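Local coordinates for chemotaxis operon protein (CheX) (Borrelia burgdorferi, PDB 3HZH) that probably acts as a chemotaxis phosphatase, removing the phosphoryl group from the response regulator CheY and so ending its signal, at residues D15-E18 against P19-A23; E99-A102 against A103-E107; T106-G109 against N110-G114. All coordinates share one frame; numbering follows the deposited sequence.

Contact 1: residues D15-E18 against P19-A23; sequences DYIE and PFLDA
The carbonyls of Tyr16, Ile17 and Glu18 accept in turn from the amides of Phe20, Leu21 and Asp22, three alpha-helical i to i+4 bonds that open helix 17-31; the first of them, Phe20 N to Tyr16 O, measures 2.8 Å. Pro19 sits in this first turn, where the lack of an N-H costs no bond in the helix. Its ring lies against the chain just before it, with Pro19 CG 3.4 Å from Asp15 O and CD 3.0 Å from Tyr16 O. Helix 17-31 and the residue before it pack on the antiparallel sheet of the CheX fold, Tyr16 and Phe20 touching Ile166 of strand 161-168, while Pro19 turns to Phe116 of helix 97-118. Phe20 has CG anti to its own N (chi1 178°), which carries the ring away from residues 15-18 and onto the strands. One turn apart, Ile17 and Leu21 meet loosely, CG2 to CD1 at 4.3 Å, while Leu21 CG rests 3.4 Å from Ile17 O. On the exposed side the Asp22 side chain folds back over the preceding turn (chi1 -63°). This brings Asp22 OD2 to 2.9 Å from Glu18 O, an approach of two acceptors, and to 3.3 Å from Glu18 CG. The carboxylates of Glu18 and Asp22, their planes 32° apart, leave OE2 and OD2 at 4.5 Å, a like-charge pair that probably repels mildly.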
# COMPACT_ATOMS: atom_id res chain seq x y z
N ASP B 15 0.26 -24.00 -1.05
CA ASP B 15 -1.08 -23.86 -1.61
C ASP B 15 -1.43 -22.38 -1.62
O ASP B 15 -1.82 -21.82 -0.60
CB ASP B 15 -2.06 -24.65 -0.75
CG ASP B 15 -1.39 -25.81 -0.04
OD1 ASP B 15 -0.72 -25.58 0.98
OD2 ASP B 15 -1.51 -26.96 -0.53
N TYR B 16 -1.29 -21.75 -2.78
CA TYR B 16 -1.54 -20.32 -2.91
C TYR B 16 -2.80 -19.92 -3.68
O TYR B 16 -3.24 -18.77 -3.61
CB TYR B 16 -0.36 -19.68 -3.63
CG TYR B 16 -0.23 -20.18 -5.04
CD1 TYR B 16 0.31 -21.44 -5.31
CD2 TYR B 16 -0.72 -19.43 -6.11
CE1 TYR B 16 0.36 -21.93 -6.61
CE2 TYR B 16 -0.68 -19.92 -7.41
CZ TYR B 16 -0.14 -21.17 -7.65
OH TYR B 16 -0.09 -21.67 -8.94
N ILE B 17 -3.39 -20.86 -4.42
CA ILE B 17 -4.58 -20.56 -5.20
C ILE B 17 -5.71 -19.91 -4.40
O ILE B 17 -6.19 -18.83 -4.77
CB ILE B 17 -5.13 -21.82 -5.90
CG1 ILE B 17 -4.09 -22.36 -6.88
CG2 ILE B 17 -6.40 -21.48 -6.67
CD1 ILE B 17 -3.76 -21.40 -8.03
N GLU B 18 -6.13 -20.54 -3.31
CA GLU B 18 -7.21 -19.97 -2.52
C GLU B 18 -6.79 -18.67 -1.85
O GLU B 18 -7.54 -17.70 -1.86
CB GLU B 18 -7.72 -20.99 -1.51
CG GLU B 18 -8.89 -20.52 -0.67
CD GLU B 18 -9.60 -21.69 -0.02
OE1 GLU B 18 -8.90 -22.62 0.40
OE2 GLU B 18 -10.85 -21.67 0.08
N PRO B 19 -5.59 -18.62 -1.25
CA PRO B 19 -5.13 -17.38 -0.60
C PRO B 19 -5.14 -16.24 -1.63
O PRO B 19 -5.58 -15.13 -1.33
CB PRO B 19 -3.73 -17.75 -0.14
CG PRO B 19 -3.89 -19.21 0.21
CD PRO B 19 -4.58 -19.68 -1.06
N PHE B 20 -4.68 -16.53 -2.84
CA PHE B 20 -4.64 -15.52 -3.90
C PHE B 20 -6.04 -15.00 -4.27
O PHE B 20 -6.26 -13.79 -4.32
CB PHE B 20 -3.98 -16.09 -5.15
CG PHE B 20 -3.94 -15.13 -6.30
CD1 PHE B 20 -3.20 -13.96 -6.23
CD2 PHE B 20 -4.69 -15.38 -7.46
CE1 PHE B 20 -3.19 -13.05 -7.29
CE2 PHE B 20 -4.68 -14.47 -8.52
CZ PHE B 20 -3.93 -13.31 -8.43
N LEU B 21 -6.97 -15.91 -4.54
CA LEU B 21 -8.33 -15.52 -4.90
C LEU B 21 -8.96 -14.71 -3.76
O LEU B 21 -9.61 -13.70 -4.01
CB LEU B 21 -9.19 -16.75 -5.21
CG LEU B 21 -8.84 -17.55 -6.47
CD1 LEU B 21 -9.75 -18.77 -6.58
CD2 LEU B 21 -9.00 -16.67 -7.70
N ASP B 22 -8.75 -15.15 -2.53
CA ASP B 22 -9.30 -14.43 -1.38
C ASP B 22 -8.71 -13.02 -1.25
O ASP B 22 -9.42 -12.05 -0.99
CB ASP B 22 -9.05 -15.19 -0.07
CG ASP B 22 -9.74 -16.54 -0.02
OD1 ASP B 22 -10.86 -16.67 -0.54
OD2 ASP B 22 -9.16 -17.48 0.57
N ALA B 23 -7.40 -12.91 -1.44
CA ALA B 23 -6.74 -11.61 -1.32
C ALA B 23 -7.17 -10.64 -2.42
O ALA B 23 -7.48 -9.49 -2.15
CB ALA B 23 -5.23 -11.78 -1.33

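Contact 2: residues E99-A102 against A103-E107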
# COMPACT_ATOMS: atom_id res chain seq x y z
N GLU B 99 0.09 10.71 -12.98
CA GLU B 99 0.91 10.49 -11.80
C GLU B 99 0.08 9.81 -10.72
O GLU B 99 0.47 8.79 -10.16
CB GLU B 99 1.44 11.83 -11.27
CG GLU B 99 2.85 11.81 -10.69
CD GLU B 99 2.91 12.24 -9.23
OE1 GLU B 99 2.09 13.09 -8.81
OE2 GLU B 99 3.80 11.76 -8.50
N MSE B 100 -1.09 10.37 -10.44
CA MSE B 100 -1.94 9.79 -9.41
C MSE B 100 -2.53 8.46 -9.86
O MSE B 100 -2.70 7.57 -9.04
CB MSE B 100 -3.05 10.77 -9.00
CG MSE B 100 -3.83 10.33 -7.75
SE MSE B 100 -2.78 10.18 -6.25
CE MSE B 100 -2.14 11.86 -6.13
N VAL B 101 -2.84 8.32 -11.15
CA VAL B 101 -3.39 7.06 -11.66
C VAL B 101 -2.40 5.93 -11.39
O VAL B 101 -2.76 4.90 -10.81
CB VAL B 101 -3.67 7.13 -13.19
CG1 VAL B 101 -3.91 5.73 -13.75
CG2 VAL B 101 -4.90 7.98 -13.46
N ALA B 102 -1.15 6.14 -11.79
CA ALA B 102 -0.09 5.17 -11.59
C ALA B 102 0.09 4.83 -10.12
O ALA B 102 0.08 3.66 -9.73
CB ALA B 102 1.23 5.69 -12.16
N ALA B 103 0.24 5.87 -9.29
CA ALA B 103 0.44 5.69 -7.85
C ALA B 103 -0.71 4.97 -7.16
O ALA B 103 -0.49 4.24 -6.19
CB ALA B 103 0.67 7.04 -7.20
N THR B 104 -1.93 5.20 -7.64
CA THR B 104 -3.10 4.57 -7.05
C THR B 104 -3.18 3.09 -7.43
O THR B 104 -3.37 2.23 -6.57
CB THR B 104 -4.41 5.27 -7.49
OG1 THR B 104 -4.37 6.66 -7.14
CG2 THR B 104 -5.61 4.62 -6.79
N LEU B 105 -3.05 2.79 -8.72
CA LEU B 105 -3.13 1.39 -9.15
C LEU B 105 -1.98 0.53 -8.62
O LEU B 105 -2.20 -0.63 -8.25
CB LEU B 105 -3.18 1.31 -10.68
CG LEU B 105 -4.34 2.06 -11.34
CD1 LEU B 105 -4.35 1.78 -12.84
CD2 LEU B 105 -5.66 1.64 -10.70
N THR B 106 -0.77 1.09 -8.56
CA THR B 106 0.35 0.31 -8.03
C THR B 106 0.12 0.03 -6.55
O THR B 106 0.51 -1.02 -6.05
CB THR B 106 1.72 1.03 -8.20
OG1 THR B 106 1.69 2.33 -7.58
CG2 THR B 106 2.08 1.16 -9.68
N GLU B 107 -0.53 0.96 -5.84
CA GLU B 107 -0.79 0.75 -4.42
C GLU B 107 -1.85 -0.34 -4.25
O GLU B 107 -1.82 -1.10 -3.28
CB GLU B 107 -1.28 2.05 -3.74
CG GLU B 107 -1.67 1.86 -2.28
CD GLU B 107 -0.49 1.70 -1.33
OE1 GLU B 107 0.54 1.12 -1.75
OE2 GLU B 107 -0.60 2.11 -0.16
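Thr104 grips Met100 O twice, through its backbone N at 2.9 Å and through OG1 at 2.7 Å, the two donors arriving from opposite faces of the carbonyl plane. OG1 comes from well above that plane, 36° out of it, and is also hydrogen-bonded with Asn85 ND2 in helix 74-85. Thr106 repeats the double hold on Ala102 O, with N at 2.9 Å and OG1 at 3.0 Å. Here OG1 stands between the backbone N and the carbonyl carbon (chi1 56°), from where it turns back to the previous turn. Plain helical bonds run from Ala103 N to Glu99 O and from Leu105 N to Val101 O. All belong to helix 97-118, the long helix of the CheX phosphatase family, whose Glu-x-x-Asn sequence begins at Glu107. Among apolar contacts, Val101 and Leu105 lie side by side on the buried side, CG1 to CD1 at 4.1 Å, and Leu105 continues onto Val80 of helix 74-85 and Val56 of strand 54-62. Met100, modelled as selenomethionine, is bent at chi2 and chi3 and passes across Thr104, its SE 4.0 Å from OG1. Thr104 also packs on an aromatic side chain of the partner protein's chain.

Contact 3: residues T106-G109 against N110-G114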
# COMPACT_ATOMS: atom_id res chain seq x y z
N THR B 106 -0.77 1.09 -8.56
CA THR B 106 0.35 0.31 -8.03
C THR B 106 0.12 0.03 -6.55
O THR B 106 0.51 -1.02 -6.05
CB THR B 106 1.72 1.03 -8.20
OG1 THR B 106 1.69 2.33 -7.58
CG2 THR B 106 2.08 1.16 -9.68
N GLU B 107 -0.53 0.96 -5.84
CA GLU B 107 -0.79 0.75 -4.42
C GLU B 107 -1.85 -0.34 -4.25
O GLU B 107 -1.82 -1.10 -3.28
CB GLU B 107 -1.28 2.05 -3.74
CG GLU B 107 -1.67 1.86 -2.28
CD GLU B 107 -0.49 1.70 -1.33
OE1 GLU B 107 0.54 1.12 -1.75
OE2 GLU B 107 -0.60 2.11 -0.16
N VAL B 108 -2.78 -0.42 -5.20
CA VAL B 108 -3.79 -1.48 -5.14
C VAL B 108 -3.03 -2.81 -5.27
O VAL B 108 -3.32 -3.77 -4.56
CB VAL B 108 -4.83 -1.38 -6.29
CG1 VAL B 108 -5.69 -2.64 -6.32
CG2 VAL B 108 -5.74 -0.15 -6.09
N GLY B 109 -2.07 -2.85 -6.20
CA GLY B 109 -1.29 -4.06 -6.42
C GLY B 109 -0.51 -4.44 -5.17
O GLY B 109 -0.49 -5.60 -4.75
N ASN B 110 0.12 -3.43 -4.57
CA ASN B 110 0.89 -3.60 -3.35
C ASN B 110 0.04 -4.18 -2.22
O ASN B 110 0.49 -5.05 -1.45
CB ASN B 110 1.47 -2.25 -2.92
CG ASN B 110 2.16 -2.32 -1.57
OD1 ASN B 110 1.89 -1.49 -0.69
ND2 ASN B 110 3.05 -3.28 -1.40
N ILE B 111 -1.20 -3.71 -2.11
CA ILE B 111 -2.07 -4.19 -1.05
C ILE B 111 -2.55 -5.61 -1.30
O ILE B 111 -2.61 -6.42 -0.37
CB ILE B 111 -3.24 -3.20 -0.83
CG1 ILE B 111 -2.65 -1.83 -0.44
CG2 ILE B 111 -4.17 -3.70 0.29
CD1 ILE B 111 -3.66 -0.69 -0.38
N ILE B 112 -2.88 -5.93 -2.55
CA ILE B 112 -3.32 -7.29 -2.88
C ILE B 112 -2.15 -8.23 -2.58
O ILE B 112 -2.30 -9.20 -1.84
CB ILE B 112 -3.69 -7.43 -4.37
CG1 ILE B 112 -4.97 -6.64 -4.67
CG2 ILE B 112 -3.85 -8.90 -4.73
CD1 ILE B 112 -5.38 -6.62 -6.16
N ALA B 113 -0.98 -7.91 -3.12
CA ALA B 113 0.22 -8.73 -2.92
C ALA B 113 0.62 -8.88 -1.46
O ALA B 113 1.01 -9.97 -1.03
CB ALA B 113 1.39 -8.15 -3.71
N GLY B 114 0.53 -7.80 -0.69
CA GLY B 114 0.89 -7.84 0.71
C GLY B 114 -0.06 -8.71 1.51
O GLY B 114 0.37 -9.55 2.31
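Glu107 and Asn110, the ends of the Glu-x-x-Asn signature of CheC- and CheX-type phosphatases, stand side by side on helix 97-118 and point the same way, their carboxylate and amide planes 26° apart. Both face another protein's chain: outside the two segments, Glu107 OE2 forms a salt bridge to a basic side chain of that chain and a hydrogen bond to a polar one. Asn110 packs on a modified side chain of that chain, and its side chain lies about 4 Å from a bound magnesium ion, a placement consistent with the family's phosphatase site. Ile111 lies one turn beyond Glu107. Its CB is 3.5 Å from Glu107 O, the carbonyl that also accepts the hydrogen bond from Ile111 N. Ile111 CG1, set beside the backbone N (chi1 -60°), closes on Glu107 O at 3.0 Å. The chain then runs out extended, and Ile111 CD1, at the tip, sits 3.8 Å from Glu107 CG, the carbon from which the carboxylate bends away at chi2. Ile111 also touches Val27 and Met31 of helix 17-31. Val108 and Ile112 repeat the i to i+4 pairing toward the interior, CG1 to CD1 at 4.0 Å, both also meeting helix 17-31. Gly109 leaves bare backbone: Gly109 O accepts from Ala113 N at 2.9 Å and has Ala113 CB at 3.3 Å.

From the N terminus, contact 1 comes first, where the lead-in segment turns into helix 17-31; being local, it closes a helical turn and not a long loop. Strands 54-62 and 66-72 and helix 74-85 follow before contact 2 opens on helix 97-118. Contact 3 overlaps it, sharing Thr106 and Glu107, so the two run on along one helix with centres 10 Å apart. Contacts 1 and 2 lie on opposite sides of the chain's centre and do not touch. Contacts 1 and 3 meet where Ala23 CB packs 3.9 Å from Ile112 O, so helix 17-31 rests on helix 97-118 there.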